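Local coordinates for protein muconate lactonizing enzyme (Corynebacterium glutamicum, PDB 3I4K) that is a magnesium-binding member of the mandelate racemase/muconate lactonizing enzyme family, with an N-terminal capping domain and a modified TIM barrel of the enolase superfamily, at residues A71-G75 with Y76-V80; V126-L130 with G131-R135. All coordinates share one frame; numbering follows the deposited sequence.

Contact 1 of 2, residues A71-G75 with Y76-V80; sequences ALVDG and YLAPV
Two consecutive N-H groups grip Leu-72 O, those of Tyr-76 and Leu-77. The bond from Leu-77 N to Leu-72 O (2.9 Å) is nearly straight, 170° at the hydrogen, whereas the one from Tyr-76 N to Leu-72 O is more bent and reaches the oxygen from above the carbonyl plane. Ala-78 N repeats the five-residue step by bonding to Val-73 O (2.8 Å), so the helix widens here into a pi-type turn. Pro-79 comes next and has no N-H to give; its CD instead rests 3.6 Å from Asp-74 O. The helix kinks at this point, and the short axes on its two sides differ in direction by 32°.

With CG anti to the carbonyl carbon (chi1 -54°), the Tyr-76 ring lies back along the preceding turn. Gly-75 O sits over one of its faces, and Ala-71 O approaches the edge, 3.7 Å from Tyr-76 CD1. Leu-72 CD2 meets Tyr-76 CD1 at 3.8 Å from an oblique direction. On the buried side, Val-73 CG2 packs against Leu-77 CD1.

Asp-74 OD1 bonds to Ser-13 of strand 8-25, tying the helix to the antiparallel sheet, and OD2 forms a salt bridge with Lys-70 one turn earlier. Leu-77 reaches helix 104-121 at Ala-106, Lys-107 and Val-110, while Val-80 rests on helix 89-99, which places this part of helix 66-81 against both following helices.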
loop_
_atom_site.group_PDB
_atom_site.type_symbol
_atom_site.label_atom_id
_atom_site.label_comp_id
_atom_site.label_asym_id
_atom_site.label_seq_id
_atom_site.Cartn_x
_atom_site.Cartn_y
_atom_site.Cartn_z
ATOM N N ALA A 71 -0.442 1.195 -28.704
ATOM C CA ALA A 71 0.900 1.447 -29.211
ATOM C C ALA A 71 1.920 1.258 -28.087
ATOM O O ALA A 71 3.009 0.711 -28.302
ATOM C CB ALA A 71 0.988 2.855 -29.784
ATOM N N LEU A 72 1.567 1.692 -26.882
ATOM C CA LEU A 72 2.480 1.552 -25.753
ATOM C C LEU A 72 2.534 0.120 -25.210
ATOM O O LEU A 72 3.620 -0.407 -24.944
ATOM C CB LEU A 72 2.105 2.550 -24.645
ATOM C CG LEU A 72 2.453 4.010 -24.982
ATOM C CD1 LEU A 72 1.905 4.952 -23.910
ATOM C CD2 LEU A 72 3.968 4.150 -25.099
ATOM N N VAL A 73 1.375 -0.512 -25.051
ATOM C CA VAL A 73 1.331 -1.886 -24.559
ATOM C C VAL A 73 2.061 -2.801 -25.543
ATOM O O VAL A 73 2.983 -3.526 -25.163
ATOM C CB VAL A 73 -0.119 -2.399 -24.404
ATOM C CG1 VAL A 73 -0.108 -3.888 -24.072
ATOM C CG2 VAL A 73 -0.838 -1.619 -23.304
ATOM N N ASP A 74 1.663 -2.750 -26.811
ATOM C CA ASP A 74 2.285 -3.588 -27.829
ATOM C C ASP A 74 3.770 -3.326 -28.044
ATOM O O ASP A 74 4.591 -4.232 -27.921
ATOM C CB ASP A 74 1.557 -3.441 -29.172
ATOM C CG ASP A 74 0.175 -4.064 -29.158
ATOM O OD1 ASP A 74 -0.106 -4.871 -28.245
ATOM O OD2 ASP A 74 -0.628 -3.762 -30.066
ATOM N N GLY A 75 4.117 -2.081 -28.344
ATOM C CA GLY A 75 5.502 -1.751 -28.620
ATOM C C GLY A 75 6.498 -1.509 -27.502
ATOM O O GLY A 75 7.701 -1.565 -27.752
ATOM N N TYR A 76 6.039 -1.249 -26.280
ATOM C CA TYR A 76 6.987 -0.976 -25.199
ATOM C C TYR A 76 6.800 -1.740 -23.893
ATOM O O TYR A 76 7.768 -2.238 -23.328
ATOM C CB TYR A 76 7.006 0.525 -24.891
ATOM C CG TYR A 76 7.281 1.395 -26.091
ATOM C CD1 TYR A 76 6.250 1.789 -26.942
ATOM C CD2 TYR A 76 8.578 1.805 -26.393
ATOM C CE1 TYR A 76 6.510 2.573 -28.067
ATOM C CE2 TYR A 76 8.843 2.583 -27.511
ATOM C CZ TYR A 76 7.803 2.962 -28.342
ATOM O OH TYR A 76 8.070 3.722 -29.457
ATOM N N LEU A 77 5.568 -1.827 -23.408
ATOM C CA LEU A 77 5.297 -2.511 -22.147
ATOM C C LEU A 77 5.336 -4.039 -22.221
ATOM O O LEU A 77 6.085 -4.689 -21.491
ATOM C CB LEU A 77 3.934 -2.071 -21.600
ATOM C CG LEU A 77 3.700 -0.564 -21.447
ATOM C CD1 LEU A 77 2.325 -0.334 -20.854
ATOM C CD2 LEU A 77 4.773 0.050 -20.560
ATOM N N ALA A 78 4.511 -4.602 -23.095
ATOM C CA ALA A 78 4.416 -6.049 -23.261
ATOM C C ALA A 78 5.759 -6.771 -23.347
ATOM O O ALA A 78 6.017 -7.716 -22.602
ATOM C CB ALA A 78 3.584 -6.358 -24.486
ATOM N N PRO A 79 6.638 -6.326 -24.250
ATOM C CA PRO A 79 7.944 -6.970 -24.399
ATOM C C PRO A 79 8.757 -7.107 -23.121
ATOM O O PRO A 79 9.749 -7.838 -23.092
ATOM C CB PRO A 79 8.641 -6.100 -25.446
ATOM C CG PRO A 79 8.013 -4.757 -25.244
ATOM C CD PRO A 79 6.559 -5.117 -25.086
ATOM N N VAL A 80 8.350 -6.409 -22.067
ATOM C CA VAL A 80 9.084 -6.490 -20.811
ATOM C C VAL A 80 8.656 -7.733 -20.040
ATOM O O VAL A 80 9.470 -8.366 -19.369
ATOM C CB VAL A 80 8.850 -5.230 -19.916
ATOM C CG1 VAL A 80 9.640 -5.363 -18.614
ATOM C CG2 VAL A 80 9.285 -3.958 -20.661
#

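Contact 2 of 2, residues V126-L130 with G131-R135; sequences VRDLL and GGTVR
Arg-127 and Thr-133 cross at a slant, the threonine methyl facing the outer half of the arginine chain. Arg-127 CG stands between the backbone N and the carbonyl carbon (chi1 60°), and the rest of the chain runs out straight to NE, beside Thr-133. As modelled, Thr-133 CG2 lies at the guanidinium edge, 3.3 Å from Arg-127 CD; its 2.9 Å separation from Arg-127 NE is very short for a methyl, so exact placement and spacing are doubtful. The CB of Asp-128 points away from 131-135, but its carboxylate turns back, bringing OD1 to 3.8 Å from Gly-132 CA.

Arg-127 and Asp-128 belong to a 3-10 turn, residues 127-129, followed by Leu-130 and two glycines. Arg-127 O accepts from Leu-130 N and, on the opposite face of its carbonyl plane, from Gly-132 N at 3.0 Å. Gly-131 and Gly-132 both have positive phi (111° and 93°), where a CB would press on the preceding carbonyl oxygen. In this enolase-superfamily fold the turn connects helix 104-121 to strand 137-144 of the barrel sheet. Leu-130 packs on His-115 and Leu-282, while Arg-127 touches Gln-316 and Ala-319 of helix 308-320. Gly-131 and Thr-133 also form backbone hydrogen bonds with the second subunit, whose Glu-88 packs on Thr-133.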
loop_
_atom_site.group_PDB
_atom_site.type_symbol
_atom_site.label_atom_id
_atom_site.label_comp_id
_atom_site.label_asym_id
_atom_site.label_seq_id
_atom_site.Cartn_x
_atom_site.Cartn_y
_atom_site.Cartn_z
ATOM N N VAL A 126 -8.856 -12.461 -7.388
ATOM C CA VAL A 126 -7.767 -11.496 -7.487
ATOM C C VAL A 126 -7.553 -10.778 -6.147
ATOM O O VAL A 126 -6.431 -10.390 -5.819
ATOM C CB VAL A 126 -8.048 -10.456 -8.588
ATOM C CG1 VAL A 126 -7.313 -9.161 -8.288
ATOM C CG2 VAL A 126 -7.603 -11.005 -9.945
ATOM N N ARG A 127 -8.623 -10.613 -5.373
ATOM C CA ARG A 127 -8.544 -9.930 -4.080
ATOM C C ARG A 127 -7.678 -10.654 -3.048
ATOM O O ARG A 127 -7.187 -10.039 -2.104
ATOM C CB ARG A 127 -9.939 -9.741 -3.494
ATOM C CG ARG A 127 -10.666 -11.046 -3.262
ATOM C CD ARG A 127 -12.010 -10.832 -2.626
ATOM N NE ARG A 127 -12.681 -12.102 -2.384
ATOM C CZ ARG A 127 -13.234 -12.842 -3.337
ATOM N NH1 ARG A 127 -13.203 -12.429 -4.598
ATOM N NH2 ARG A 127 -13.806 -14.000 -3.029
ATOM N N ASP A 128 -7.509 -11.960 -3.208
ATOM C CA ASP A 128 -6.689 -12.710 -2.266
ATOM C C ASP A 128 -5.207 -12.422 -2.502
ATOM O O ASP A 128 -4.350 -12.908 -1.772
ATOM C CB ASP A 128 -6.962 -14.212 -2.375
ATOM C CG ASP A 128 -8.294 -14.610 -1.766
ATOM O OD1 ASP A 128 -8.950 -13.768 -1.108
ATOM O OD2 ASP A 128 -8.681 -15.780 -1.941
ATOM N N LEU A 129 -4.902 -11.644 -3.535
ATOM C CA LEU A 129 -3.518 -11.275 -3.796
ATOM C C LEU A 129 -3.365 -9.842 -3.298
ATOM O O LEU A 129 -2.264 -9.280 -3.295
ATOM C CB LEU A 129 -3.201 -11.330 -5.291
ATOM C CG LEU A 129 -3.280 -12.681 -6.007
ATOM C CD1 LEU A 129 -2.759 -12.530 -7.425
ATOM C CD2 LEU A 129 -2.461 -13.709 -5.255
ATOM N N LEU A 130 -4.485 -9.275 -2.852
ATOM C CA LEU A 130 -4.538 -7.896 -2.375
ATOM C C LEU A 130 -4.930 -7.737 -0.904
ATOM O O LEU A 130 -5.386 -6.671 -0.508
ATOM C CB LEU A 130 -5.525 -7.100 -3.237
ATOM C CG LEU A 130 -5.284 -7.135 -4.749
ATOM C CD1 LEU A 130 -6.451 -6.484 -5.463
ATOM C CD2 LEU A 130 -3.973 -6.438 -5.090
ATOM N N GLY A 131 -4.771 -8.791 -0.108
ATOM C CA GLY A 131 -5.103 -8.698 1.303
ATOM C C GLY A 131 -6.315 -9.472 1.797
ATOM O O GLY A 131 -6.601 -9.477 2.997
ATOM N N GLY A 132 -7.035 -10.130 0.897
ATOM C CA GLY A 132 -8.204 -10.879 1.322
ATOM C C GLY A 132 -9.467 -10.053 1.238
ATOM O O GLY A 132 -9.494 -9.024 0.563
ATOM N N THR A 133 -10.522 -10.471 1.924
ATOM C CA THR A 133 -11.758 -9.713 1.834
ATOM C C THR A 133 -12.142 -8.936 3.091
ATOM O O THR A 133 -11.948 -9.401 4.212
ATOM C CB THR A 133 -12.941 -10.625 1.392
ATOM O OG1 THR A 133 -13.567 -11.218 2.531
ATOM C CG2 THR A 133 -12.434 -11.731 0.494
ATOM N N VAL A 134 -12.668 -7.733 2.863
ATOM C CA VAL A 134 -13.132 -6.826 3.903
ATOM C C VAL A 134 -14.643 -6.685 3.729
ATOM O O VAL A 134 -15.377 -6.435 4.693
ATOM C CB VAL A 134 -12.520 -5.404 3.742
ATOM C CG1 VAL A 134 -13.020 -4.491 4.850
ATOM C CG2 VAL A 134 -11.009 -5.468 3.756
ATOM N N ARG A 135 -15.098 -6.845 2.486
ATOM C CA ARG A 135 -16.515 -6.720 2.145
ATOM C C ARG A 135 -16.849 -7.577 0.926
ATOM O O ARG A 135 -15.964 -7.907 0.122
ATOM C CB ARG A 135 -16.842 -5.262 1.832
ATOM C CG ARG A 135 -16.069 -4.745 0.623
ATOM C CD ARG A 135 -16.306 -3.270 0.324
ATOM N NE ARG A 135 -15.334 -2.388 0.970
ATOM C CZ ARG A 135 -15.563 -1.739 2.102
ATOM N NH1 ARG A 135 -16.733 -1.884 2.714
ATOM N NH2 ARG A 135 -14.646 -0.926 2.602
#

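How the contacts relate
From the N terminus, the chain first builds the antiparallel sheet of strands 8-25, 30-43 and 48-53, then enters helix 66-81, where contact 1 spans a single stretch of helix. Helices 89-99 and 104-121 follow, and contact 2 closes a tight turn before strand 137-144. The two are local and in series, neither nesting nor crossing, with centres 28 Å apart and nearest atoms about 18 Å apart. Helix 104-121 is touched from both, near its start by contact 1 and near its end by Leu-129 of contact 2. Contact 1 thus joins helices of the capping domain, whereas contact 2 links them to the barrel and to the second subunit.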